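Local coordinates for ribosomal protein uL16 3-hydroxylase (Escherichia coli, PDB 4NUB) that hydroxylates an arginine of ribosomal protein uL16 at its beta carbon, using iron(II), 2-oxoglutarate and oxygen, and regulates growth, at residues W142-A147 with P183-E188; E39-A44 with W79-Q84; L303-G308 with S338-T343; P331-L336 with P354-M359. The protein carries 2 engineered substitutions. One frame throughout, in Å; residues are numbered along the deposited sequence.

How the interactions relate
Interactions 1 and 2 belong to the oxygenase half of the chain, interactions 3 and 4 to the winged-helix region. Interaction 1 is a partly buried strand pair that carries an iron-binding histidine on one face and a salt bridge on the other. Interaction 2, its centre about 24 Å away, lies deeper and is wholly apolar, a helix laid on the large sheet. Interaction 3 is again a strand ladder, with an arginine bonded on several sides, and lies partly buried away from the iron. Interaction 4 is a buried hydrophobic contact between two helices. Interactions 3 and 4 touch: strand 341-342 follows helix 330-338 after two residues, and L342 packs on L336.

Interaction 1 of 4, residues W142-A147 with P183-E188; sequences WRVGAA and PGFPHE. Engineered in segment 142-147: A146 (natural residue Glu), A147 (natural residue Lys). With FE (Fe (III) ion), chain B.
In the JmjC-type cupin barrel, the strand pair R143/E188 and V144/H187 places one histidine of the iron-binding facial triad of two histidines and a carboxylate. The strands run antiparallel: R143 N gives E188 O a nearly straight bond of 2.7 Å, E188 N answers to R143 O, and G145 N reaches P186 O just past the paired residues. Imidazole suits position 187 because its two nitrogens can do different jobs. NE2 binds the iron at 2.2 Å, while ND1 donates to F185 O at 3.1 Å, close to the ring plane; this second bond fixes the turn of the ring. A chi1 of 50° sets H187 CG between the backbone N and carbonyl carbon, pointing the ring at the metal. W142 CZ3 flanks that ring, 3.9 Å from H187 CD2. On the sheet face of R143 and E188 the two side chains run alongside each other; NH1 meets OE1 at 3.0 Å, with guanidinium and carboxylate planes almost perpendicular (88°). Farther on, F185 lies with the engineered A147 centred over one ring face, CB 3.9 Å from the ring centroid, and G145 O near the ring edge. Were F185 an alanine, the ring would be gone, and the A147 methyl would probably lose the face it lies over and G145 O its neighbour at the ring edge. H125 and D127 complete the protein's share of the iron site, and W142 NE1 bonds to N197. Strand 140-144 is flanked by 187-191 and 169-173, while L179 of strand 178-181 packs against W142 and V144.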
loop_
_atom_site.group_PDB
_atom_site.type_symbol
_atom_site.label_atom_id
_atom_site.label_comp_id
_atom_site.label_asym_id
_atom_site.label_seq_id
_atom_site.Cartn_x
_atom_site.Cartn_y
_atom_site.Cartn_z
ATOM N N TRP A 142 40.624 -6.608 -7.821
ATOM C CA TRP A 142 39.445 -5.797 -7.547
ATOM C C TRP A 142 39.806 -4.311 -7.485
ATOM O O TRP A 142 40.833 -3.942 -6.911
ATOM C CB TRP A 142 38.777 -6.229 -6.243
ATOM C CG TRP A 142 37.931 -7.476 -6.324
ATOM C CD1 TRP A 142 38.302 -8.745 -5.983
ATOM C CD2 TRP A 142 36.560 -7.561 -6.742
ATOM N NE1 TRP A 142 37.253 -9.621 -6.180
ATOM C CE2 TRP A 142 36.176 -8.920 -6.645
ATOM C CE3 TRP A 142 35.627 -6.627 -7.199
ATOM C CZ2 TRP A 142 34.909 -9.359 -6.986
ATOM C CZ3 TRP A 142 34.363 -7.069 -7.533
ATOM C CH2 TRP A 142 34.016 -8.421 -7.427
ATOM N N ARG A 143 38.967 -3.471 -8.093
ATOM C CA ARG A 143 39.096 -2.017 -7.998
ATOM C C ARG A 143 37.850 -1.400 -7.331
ATOM O O ARG A 143 36.734 -1.818 -7.601
ATOM C CB ARG A 143 39.324 -1.404 -9.388
ATOM C CG ARG A 143 40.718 -1.657 -9.989
ATOM C CD ARG A 143 40.812 -1.247 -11.468
ATOM N NE ARG A 143 40.652 0.190 -11.682
ATOM C CZ ARG A 143 39.537 0.762 -12.135
ATOM N NH1 ARG A 143 38.470 0.025 -12.438
ATOM N NH2 ARG A 143 39.492 2.079 -12.290
ATOM N N VAL A 144 38.043 -0.423 -6.448
ATOM C CA VAL A 144 36.928 0.279 -5.826
ATOM C C VAL A 144 37.164 1.786 -5.878
ATOM O O VAL A 144 38.253 2.258 -5.551
ATOM C CB VAL A 144 36.750 -0.118 -4.342
ATOM C CG1 VAL A 144 35.502 0.551 -3.757
ATOM C CG2 VAL A 144 36.702 -1.644 -4.162
ATOM N N GLY A 145 36.149 2.545 -6.280
ATOM C CA GLY A 145 36.275 3.988 -6.349
ATOM C C GLY A 145 35.509 4.639 -5.223
ATOM O O GLY A 145 34.787 3.966 -4.490
ATOM N N ALA A 146 35.664 5.948 -5.070
ATOM C CA ALA A 146 34.907 6.675 -4.060
ATOM C C ALA A 146 33.437 6.720 -4.463
ATOM O O ALA A 146 33.094 6.449 -5.618
ATOM C CB ALA A 146 35.458 8.061 -3.894
ATOM N N ALA A 147 32.565 7.061 -3.521
ATOM C CA ALA A 147 31.125 6.976 -3.790
ATOM C C ALA A 147 30.553 8.215 -4.482
ATOM O O ALA A 147 31.099 9.312 -4.361
ATOM C CB ALA A 147 30.355 6.657 -2.518
ATOM N N PRO A 183 27.669 0.241 0.731
ATOM C CA PRO A 183 26.805 0.559 -0.405
ATOM C C PRO A 183 27.198 1.908 -0.994
ATOM O O PRO A 183 27.587 2.811 -0.237
ATOM C CB PRO A 183 25.417 0.650 0.231
ATOM C CG PRO A 183 25.544 -0.024 1.570
ATOM C CD PRO A 183 26.929 0.232 2.006
ATOM N N GLY A 184 27.117 2.033 -2.316
ATOM C CA GLY A 184 27.390 3.296 -2.982
ATOM C C GLY A 184 28.721 3.384 -3.715
ATOM O O GLY A 184 28.871 4.190 -4.633
ATOM N N PHE A 185 29.687 2.558 -3.319
ATOM C CA PHE A 185 31.018 2.597 -3.907
ATOM C C PHE A 185 31.108 1.726 -5.136
ATOM O O PHE A 185 30.857 0.533 -5.064
ATOM C CB PHE A 185 32.053 2.128 -2.894
ATOM C CG PHE A 185 32.231 3.063 -1.747
ATOM C CD1 PHE A 185 31.232 3.218 -0.802
ATOM C CD2 PHE A 185 33.397 3.790 -1.614
ATOM C CE1 PHE A 185 31.397 4.075 0.257
ATOM C CE2 PHE A 185 33.566 4.653 -0.555
ATOM C CZ PHE A 185 32.570 4.792 0.386
ATOM N N PRO A 186 31.473 2.324 -6.271
ATOM C CA PRO A 186 31.597 1.562 -7.510
ATOM C C PRO A 186 32.764 0.603 -7.432
ATOM O O PRO A 186 33.825 0.961 -6.934
ATOM C CB PRO A 186 31.875 2.646 -8.558
ATOM C CG PRO A 186 32.456 3.772 -7.796
ATOM C CD PRO A 186 31.743 3.757 -6.480
ATOM N N HIS A 187 32.571 -0.608 -7.929
ATOM C CA HIS A 187 33.643 -1.582 -7.919
ATOM C C HIS A 187 33.698 -2.373 -9.212
ATOM O O HIS A 187 32.750 -2.384 -9.981
ATOM C CB HIS A 187 33.530 -2.508 -6.697
ATOM C CG HIS A 187 32.171 -3.117 -6.497
ATOM N ND1 HIS A 187 31.173 -2.497 -5.775
ATOM C CD2 HIS A 187 31.665 -4.313 -6.884
ATOM C CE1 HIS A 187 30.103 -3.273 -5.746
ATOM N NE2 HIS A 187 30.375 -4.382 -6.409
ATOM N N GLU A 188 34.826 -3.023 -9.456
ATOM C CA GLU A 188 34.992 -3.855 -10.636
ATOM C C GLU A 188 36.035 -4.901 -10.309
ATOM O O GLU A 188 37.039 -4.604 -9.667
ATOM C CB GLU A 188 35.456 -3.023 -11.833
ATOM C CG GLU A 188 35.540 -3.817 -13.131
ATOM C CD GLU A 188 36.295 -3.089 -14.239
ATOM O OE1 GLU A 188 36.763 -1.945 -14.013
ATOM O OE2 GLU A 188 36.424 -3.678 -15.338
HETATM FE FE FE B . 28.897 -5.976 -6.623
HETATM O O HOH W 1 30.261 -7.966 -7.501
HETATM O O HOH W 2 28.904 -7.700 -4.841
#

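Interaction 2 of 4, residues E39-A44 with W79-Q84; sequences ELAGLA and WSLLVQ
L81 meets the helix first, aiming its side chain between L40, A41 and A44. Its CG stands anti to the backbone N (chi1 175°), which carries the two methyls outward from the strand. CD2 rests 3.9 Å from A41 CA and 4.2 Å from A41 CB, with CD2 of L40 slightly farther, at 4.3 Å; CD1 turns instead to A44 CB, also 4.3 Å off. Alanine suits position 41 because a single methyl lets the leucine come close to the helix backbone, whereas the A44 methyl is itself the surface that L81 CD1 and V83 CG2 meet. The next residue, L82, points from the other face of the strand, the side on which the iron lies. This is the large sheet of the jelly-roll barrel, where strand 79-83 runs between 108-116 and 51-57, and helix 37-44 lies on the face turned from the metal. The helix crosses the strand at 67°, with the axes 9.4 Å apart. V83 then points back to the helix. Its CG2, placed anti to the carbonyl carbon, meets L40 CD1 tip to tip at 3.6 Å and also faces A44 CB at 4.3 Å. Valine's beta-branching suits a strand, and its short CG2 leaves room for the longer L40 arm. L40 is also packed on F115, V83 on V49, and A44 on S51 and Y71, while the hydroxyl of Y71 bonds to A41 O.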
loop_
_atom_site.group_PDB
_atom_site.type_symbol
_atom_site.label_atom_id
_atom_site.label_comp_id
_atom_site.label_asym_id
_atom_site.label_seq_id
_atom_site.Cartn_x
_atom_site.Cartn_y
_atom_site.Cartn_z
ATOM N N GLU A 39 31.230 -28.722 -8.259
ATOM C CA GLU A 39 29.995 -28.783 -7.480
ATOM C C GLU A 39 29.122 -27.571 -7.773
ATOM O O GLU A 39 27.914 -27.700 -7.961
ATOM C CB GLU A 39 30.296 -28.896 -5.982
ATOM C CG GLU A 39 30.840 -30.249 -5.549
ATOM C CD GLU A 39 31.577 -30.208 -4.218
ATOM O OE1 GLU A 39 31.389 -31.129 -3.394
ATOM O OE2 GLU A 39 32.356 -29.261 -3.998
ATOM N N LEU A 40 29.748 -26.402 -7.844
ATOM C CA LEU A 40 29.034 -25.158 -8.113
ATOM C C LEU A 40 28.282 -25.192 -9.436
ATOM O O LEU A 40 27.103 -24.866 -9.498
ATOM C CB LEU A 40 29.999 -23.973 -8.115
ATOM C CG LEU A 40 29.349 -22.622 -8.418
ATOM C CD1 LEU A 40 28.475 -22.165 -7.263
ATOM C CD2 LEU A 40 30.403 -21.590 -8.718
ATOM N N ALA A 41 28.971 -25.582 -10.497
ATOM C CA ALA A 41 28.358 -25.641 -11.817
ATOM C C ALA A 41 27.219 -26.656 -11.877
ATOM O O ALA A 41 26.217 -26.428 -12.553
ATOM C CB ALA A 41 29.397 -25.967 -12.856
ATOM N N GLY A 42 27.375 -27.776 -11.177
ATOM C CA GLY A 42 26.377 -28.832 -11.228
ATOM C C GLY A 42 25.101 -28.360 -10.574
ATOM O O GLY A 42 23.983 -28.769 -10.906
ATOM N N LEU A 43 25.300 -27.462 -9.630
ATOM C CA LEU A 43 24.234 -26.892 -8.849
ATOM C C LEU A 43 23.460 -25.857 -9.669
ATOM O O LEU A 43 22.258 -25.679 -9.490
ATOM C CB LEU A 43 24.871 -26.261 -7.619
ATOM C CG LEU A 43 24.050 -25.554 -6.557
ATOM C CD1 LEU A 43 22.796 -26.341 -6.277
ATOM C CD2 LEU A 43 24.905 -25.418 -5.300
ATOM N N ALA A 44 24.150 -25.180 -10.580
ATOM C CA ALA A 44 23.516 -24.154 -11.406
ATOM C C ALA A 44 22.686 -24.798 -12.501
ATOM O O ALA A 44 21.868 -24.136 -13.145
ATOM C CB ALA A 44 24.560 -23.222 -12.003
ATOM N N TRP A 79 34.709 -15.064 -18.926
ATOM C CA TRP A 79 33.343 -15.359 -18.504
ATOM C C TRP A 79 33.310 -15.682 -17.025
ATOM O O TRP A 79 34.320 -16.040 -16.428
ATOM C CB TRP A 79 32.681 -16.483 -19.331
ATOM C CG TRP A 79 33.380 -17.813 -19.261
ATOM C CD1 TRP A 79 34.328 -18.282 -20.122
ATOM C CD2 TRP A 79 33.195 -18.837 -18.282
ATOM N NE1 TRP A 79 34.748 -19.533 -19.738
ATOM C CE2 TRP A 79 34.065 -19.897 -18.598
ATOM C CE3 TRP A 79 32.382 -18.964 -17.149
ATOM C CZ2 TRP A 79 34.150 -21.059 -17.845
ATOM C CZ3 TRP A 79 32.457 -20.129 -16.398
ATOM C CH2 TRP A 79 33.334 -21.160 -16.750
ATOM N N SER A 80 32.135 -15.548 -16.435
ATOM C CA SER A 80 31.981 -15.759 -15.014
ATOM C C SER A 80 30.637 -16.426 -14.774
ATOM O O SER A 80 29.627 -16.041 -15.367
ATOM C CB SER A 80 32.045 -14.412 -14.298
ATOM O OG SER A 80 32.351 -14.567 -12.932
ATOM N N LEU A 81 30.634 -17.449 -13.928
ATOM C CA LEU A 81 29.392 -18.044 -13.451
ATOM C C LEU A 81 29.045 -17.484 -12.060
ATOM O O LEU A 81 29.866 -17.531 -11.140
ATOM C CB LEU A 81 29.517 -19.567 -13.404
ATOM C CG LEU A 81 28.325 -20.312 -12.798
ATOM C CD1 LEU A 81 27.051 -20.053 -13.603
ATOM C CD2 LEU A 81 28.621 -21.802 -12.668
ATOM N N LEU A 82 27.839 -16.940 -11.908
ATOM C CA LEU A 82 27.436 -16.365 -10.625
ATOM C C LEU A 82 26.167 -17.007 -10.096
ATOM O O LEU A 82 25.105 -17.001 -10.746
ATOM C CB LEU A 82 27.237 -14.855 -10.711
ATOM C CG LEU A 82 28.412 -13.974 -11.103
ATOM C CD1 LEU A 82 28.505 -13.830 -12.619
ATOM C CD2 LEU A 82 28.231 -12.635 -10.442
ATOM N N VAL A 83 26.277 -17.560 -8.898
ATOM C CA VAL A 83 25.169 -18.306 -8.351
ATOM C C VAL A 83 24.680 -17.699 -7.068
ATOM O O VAL A 83 25.453 -17.429 -6.145
ATOM C CB VAL A 83 25.527 -19.755 -8.115
ATOM C CG1 VAL A 83 24.260 -20.533 -7.840
ATOM C CG2 VAL A 83 26.265 -20.302 -9.324
ATOM N N GLN A 84 23.372 -17.503 -7.025
ATOM C CA GLN A 84 22.736 -16.796 -5.939
ATOM C C GLN A 84 22.398 -17.733 -4.783
ATOM O O GLN A 84 21.995 -18.874 -4.999
ATOM C CB GLN A 84 21.474 -16.136 -6.474
ATOM C CG GLN A 84 21.224 -14.792 -5.894
ATOM C CD GLN A 84 22.340 -13.838 -6.200
ATOM O OE1 GLN A 84 22.925 -13.880 -7.285
ATOM N NE2 GLN A 84 22.661 -12.974 -5.238
#

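Interaction 3 of 4, residues L303-G308 with S338-T343; sequences LVRLGG and SNIALT
L303 and L342 form a hydrogen-bonded antiparallel pair, with bonds of 2.9 Å from L303 N to L342 O and 2.8 Å from L342 N to L303 O, and R305 N adds a nearly straight bond to I340 O. The ladder is part of the small three-stranded sheet of the winged-helix region, with 303-305 between 341-342 and 369-371. Both leucines lie on the same sheet face, where they suit a buried site packed against W369. R305, although buried, has its polar atoms satisfied: NH1 bonds to L309 O and NH2 to L336 O. A bend at chi3 (-59°) turns the guanidinium so that I340, running roughly perpendicular to the arginine, sets CD1 over one face, 3.4 Å from the plane and nearer its border than its middle. Isoleucine is apt, as its long branch supplies an apolar lid while the NH groups stay at the edge. A methionine in place of R305 is likely to leave the carbonyls of L309 and L336 without their donor and the bridging water without one of its two partners. That water lies in the guanidinium plane, accepting from R305 NE at 2.8 Å and donating to N339 O at 2.7 Å.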
loop_
_atom_site.group_PDB
_atom_site.type_symbol
_atom_site.label_atom_id
_atom_site.label_comp_id
_atom_site.label_asym_id
_atom_site.label_seq_id
_atom_site.Cartn_x
_atom_site.Cartn_y
_atom_site.Cartn_z
ATOM N N LEU A 303 18.395 -31.444 15.767
ATOM C CA LEU A 303 17.418 -30.741 14.948
ATOM C C LEU A 303 18.124 -29.589 14.246
ATOM O O LEU A 303 18.739 -28.749 14.897
ATOM C CB LEU A 303 16.257 -30.240 15.806
ATOM C CG LEU A 303 15.017 -29.780 15.032
ATOM C CD1 LEU A 303 14.479 -30.890 14.145
ATOM C CD2 LEU A 303 13.953 -29.323 15.994
ATOM N N VAL A 304 18.062 -29.569 12.916
ATOM C CA VAL A 304 18.835 -28.606 12.130
ATOM C C VAL A 304 17.977 -27.605 11.378
ATOM O O VAL A 304 17.029 -27.990 10.697
ATOM C CB VAL A 304 19.702 -29.326 11.106
ATOM C CG1 VAL A 304 20.472 -28.328 10.286
ATOM C CG2 VAL A 304 20.635 -30.290 11.807
ATOM N N ARG A 305 18.304 -26.321 11.495
ATOM C CA ARG A 305 17.559 -25.302 10.770
ATOM C C ARG A 305 17.873 -25.370 9.286
ATOM O O ARG A 305 19.023 -25.569 8.897
ATOM C CB ARG A 305 17.857 -23.899 11.295
ATOM C CG ARG A 305 16.920 -22.854 10.697
ATOM C CD ARG A 305 17.447 -21.450 10.809
ATOM N NE ARG A 305 17.701 -21.039 12.184
ATOM C CZ ARG A 305 18.094 -19.817 12.521
ATOM N NH1 ARG A 305 18.264 -18.895 11.577
ATOM N NH2 ARG A 305 18.310 -19.510 13.795
ATOM N N LEU A 306 16.843 -25.213 8.464
ATOM C CA LEU A 306 16.996 -25.227 7.017
ATOM C C LEU A 306 17.826 -24.034 6.601
ATOM O O LEU A 306 17.631 -22.938 7.111
ATOM C CB LEU A 306 15.631 -25.156 6.335
ATOM C CG LEU A 306 15.646 -25.064 4.808
ATOM C CD1 LEU A 306 16.013 -26.419 4.216
ATOM C CD2 LEU A 306 14.318 -24.553 4.257
ATOM N N GLY A 307 18.746 -24.250 5.667
ATOM C CA GLY A 307 19.642 -23.200 5.227
ATOM C C GLY A 307 18.976 -22.005 4.576
ATOM O O GLY A 307 18.271 -22.125 3.570
ATOM N N GLY A 308 19.214 -20.833 5.149
ATOM C CA GLY A 308 18.758 -19.596 4.553
ATOM C C GLY A 308 17.554 -19.081 5.282
ATOM O O GLY A 308 17.154 -17.939 5.083
ATOM N N SER A 338 18.927 -18.574 17.966
ATOM C CA SER A 338 20.386 -18.465 18.050
ATOM C C SER A 338 21.180 -19.681 17.560
ATOM O O SER A 338 22.293 -19.520 17.087
ATOM C CB SER A 338 20.817 -18.138 19.476
ATOM O OG SER A 338 20.511 -19.214 20.343
ATOM N N ASN A 339 20.640 -20.891 17.681
ATOM C CA ASN A 339 21.376 -22.081 17.229
ATOM C C ASN A 339 20.933 -22.616 15.873
ATOM O O ASN A 339 19.759 -22.871 15.648
ATOM C CB ASN A 339 21.302 -23.209 18.262
ATOM C CG ASN A 339 21.853 -22.802 19.613
ATOM O OD1 ASN A 339 21.610 -21.696 20.091
ATOM N ND2 ASN A 339 22.605 -23.699 20.237
ATOM N N ILE A 340 21.870 -22.799 14.963
ATOM C CA ILE A 340 21.530 -23.461 13.717
ATOM C C ILE A 340 21.307 -24.960 13.945
ATOM O O ILE A 340 20.542 -25.601 13.224
ATOM C CB ILE A 340 22.596 -23.186 12.641
ATOM C CG1 ILE A 340 22.471 -21.734 12.210
ATOM C CG2 ILE A 340 22.411 -24.091 11.402
ATOM C CD1 ILE A 340 21.112 -21.432 11.625
ATOM N N ALA A 341 21.962 -25.513 14.962
ATOM C CA ALA A 341 21.768 -26.918 15.316
ATOM C C ALA A 341 21.411 -27.086 16.782
ATOM O O ALA A 341 22.181 -26.731 17.677
ATOM C CB ALA A 341 22.973 -27.721 14.982
ATOM N N LEU A 342 20.235 -27.657 17.003
ATOM C CA LEU A 342 19.634 -27.744 18.318
ATOM C C LEU A 342 19.655 -29.169 18.830
ATOM O O LEU A 342 19.524 -30.124 18.061
ATOM C CB LEU A 342 18.197 -27.239 18.251
ATOM C CG LEU A 342 18.156 -25.766 17.840
ATOM C CD1 LEU A 342 17.074 -25.502 16.814
ATOM C CD2 LEU A 342 17.956 -24.892 19.066
ATOM N N THR A 343 19.832 -29.291 20.141
ATOM C CA THR A 343 19.764 -30.566 20.837
ATOM C C THR A 343 18.788 -30.425 21.993
ATOM O O THR A 343 18.395 -29.317 22.336
ATOM C CB THR A 343 21.133 -30.937 21.408
ATOM O OG1 THR A 343 21.517 -29.970 22.390
ATOM C CG2 THR A 343 22.160 -30.935 20.323
HETATM O O HOH W 3 17.335 -22.598 14.495
#

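Interaction 4 of 4, residues P331-L336 with P354-M359; sequences PALDAL and PSFLAM
F356 and selenomethionine M359 of one helix meet A332, L333 and L336 of another in the apolar interior of the winged-helix region. The phenyl ring points toward the other helix with its far end foremost: CZ is 3.9 Å from A332 CB, which approaches the ring obliquely, and L333 CD1 sits near the ring plane at the edge, 4.5 Å from CE1. The same L333 methyl is 4.3 Å from the selenium of M359. The L336 and M359 side chains come from opposite helices and pass alongside one another, bringing L336 CD1 to 4.1 Å from M359 CE. The two helix segments are nearly parallel, 13° apart, but their axes lie 12.7 Å from each other. Such a span calls for long side chains on 354-359, and the small A332 leaves the ring its place. F356 spans the distance because its CG is anti to the backbone N (chi1 -179°); M359 starts the same way, then bends at chi2 and chi3, which a flexible unbranched chain allows. Around this first shell, A350 packs against both A332 and F356, and I325 of strand 323-325 against both L333 and M359. Farther out, D334, though poorly ordered, packs on H238 of the second subunit. At the start of helix 354-366, S355 N donates to D353 OD1, while one turn along M359 N bonds to S355 O at 3.1 Å.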
loop_
_atom_site.group_PDB
_atom_site.type_symbol
_atom_site.label_atom_id
_atom_site.label_comp_id
_atom_site.label_asym_id
_atom_site.label_seq_id
_atom_site.Cartn_x
_atom_site.Cartn_y
_atom_site.Cartn_z
ATOM N N PRO A 331 13.244 -18.968 27.169
ATOM C CA PRO A 331 14.615 -19.379 26.840
ATOM C C PRO A 331 14.686 -20.459 25.759
ATOM O O PRO A 331 15.651 -20.508 24.995
ATOM C CB PRO A 331 15.123 -19.941 28.162
ATOM C CG PRO A 331 13.887 -20.501 28.803
ATOM C CD PRO A 331 12.790 -19.541 28.449
ATOM N N ALA A 332 13.681 -21.328 25.717
ATOM C CA ALA A 332 13.601 -22.369 24.707
ATOM C C ALA A 332 13.441 -21.704 23.359
ATOM O O ALA A 332 14.155 -22.010 22.409
ATOM C CB ALA A 332 12.422 -23.256 24.985
ATOM N N LEU A 333 12.494 -20.778 23.293
ATOM C CA LEU A 333 12.253 -19.995 22.096
ATOM C C LEU A 333 13.501 -19.246 21.632
ATOM O O LEU A 333 13.777 -19.158 20.445
ATOM C CB LEU A 333 11.133 -19.006 22.363
ATOM C CG LEU A 333 10.242 -18.730 21.166
ATOM C CD1 LEU A 333 9.584 -20.021 20.748
ATOM C CD2 LEU A 333 9.218 -17.677 21.511
ATOM N N ASP A 334 14.262 -18.707 22.571
ATOM C CA ASP A 334 15.531 -18.081 22.231
ATOM C C ASP A 334 16.435 -19.064 21.497
ATOM O O ASP A 334 17.078 -18.699 20.516
ATOM C CB ASP A 334 16.238 -17.548 23.482
ATOM C CG ASP A 334 16.004 -16.058 23.701
ATOM O OD1 ASP A 334 15.920 -15.319 22.696
ATOM O OD2 ASP A 334 15.906 -15.620 24.871
ATOM N N ALA A 335 16.475 -20.309 21.965
ATOM C CA ALA A 335 17.349 -21.317 21.366
ATOM C C ALA A 335 17.084 -21.480 19.877
ATOM O O ALA A 335 18.025 -21.572 19.084
ATOM C CB ALA A 335 17.225 -22.645 22.081
ATOM N N LEU A 336 15.807 -21.489 19.507
ATOM C CA LEU A 336 15.412 -21.547 18.103
ATOM C C LEU A 336 16.053 -20.469 17.233
ATOM O O LEU A 336 16.429 -20.732 16.092
ATOM C CB LEU A 336 13.898 -21.470 17.966
ATOM C CG LEU A 336 13.177 -22.787 18.215
ATOM C CD1 LEU A 336 11.678 -22.603 18.075
ATOM C CD2 LEU A 336 13.681 -23.812 17.226
ATOM N N PRO A 354 3.266 -30.131 26.146
ATOM C CA PRO A 354 2.830 -30.679 24.860
ATOM C C PRO A 354 2.422 -29.566 23.902
ATOM O O PRO A 354 2.435 -29.777 22.700
ATOM C CB PRO A 354 1.619 -31.540 25.228
ATOM C CG PRO A 354 1.578 -31.568 26.705
ATOM C CD PRO A 354 2.267 -30.349 27.194
ATOM N N SER A 355 2.073 -28.400 24.428
ATOM C CA SER A 355 1.792 -27.258 23.573
ATOM C C SER A 355 3.050 -26.907 22.779
ATOM O O SER A 355 3.002 -26.660 21.569
ATOM C CB SER A 355 1.315 -26.061 24.402
ATOM O OG SER A 355 1.284 -24.864 23.632
ATOM N N PHE A 356 4.183 -26.918 23.466
ATOM C CA PHE A 356 5.439 -26.566 22.835
ATOM C C PHE A 356 5.910 -27.642 21.837
ATOM O O PHE A 356 6.367 -27.293 20.748
ATOM C CB PHE A 356 6.499 -26.259 23.896
ATOM C CG PHE A 356 7.827 -25.851 23.327
ATOM C CD1 PHE A 356 8.024 -24.566 22.849
ATOM C CD2 PHE A 356 8.875 -26.749 23.266
ATOM C CE1 PHE A 356 9.241 -24.183 22.313
ATOM C CE2 PHE A 356 10.087 -26.377 22.735
ATOM C CZ PHE A 356 10.270 -25.086 22.259
ATOM N N LEU A 357 5.796 -28.927 22.195
ATOM C CA LEU A 357 6.122 -30.010 21.260
ATOM C C LEU A 357 5.321 -29.843 19.987
ATOM O O LEU A 357 5.843 -29.944 18.885
ATOM C CB LEU A 357 5.803 -31.379 21.849
ATOM C CG LEU A 357 6.764 -31.883 22.919
ATOM C CD1 LEU A 357 6.185 -33.082 23.664
ATOM C CD2 LEU A 357 8.086 -32.240 22.274
ATOM N N ALA A 358 4.038 -29.572 20.165
ATOM C CA ALA A 358 3.120 -29.379 19.060
ATOM C C ALA A 358 3.610 -28.281 18.134
ATOM O O ALA A 358 3.633 -28.455 16.914
ATOM C CB ALA A 358 1.743 -29.033 19.596
HETATM N N MSE A 359 4.003 -27.156 18.726
HETATM C CA MSE A 359 4.507 -26.013 17.979
HETATM C C MSE A 359 5.748 -26.396 17.168
HETATM O O MSE A 359 5.865 -26.039 15.989
HETATM C CB MSE A 359 4.803 -24.858 18.934
HETATM C CG MSE A 359 5.213 -23.565 18.246
HETATM SE SE MSE A 359 6.878 -22.843 18.980
HETATM C CE MSE A 359 8.050 -24.377 18.816
#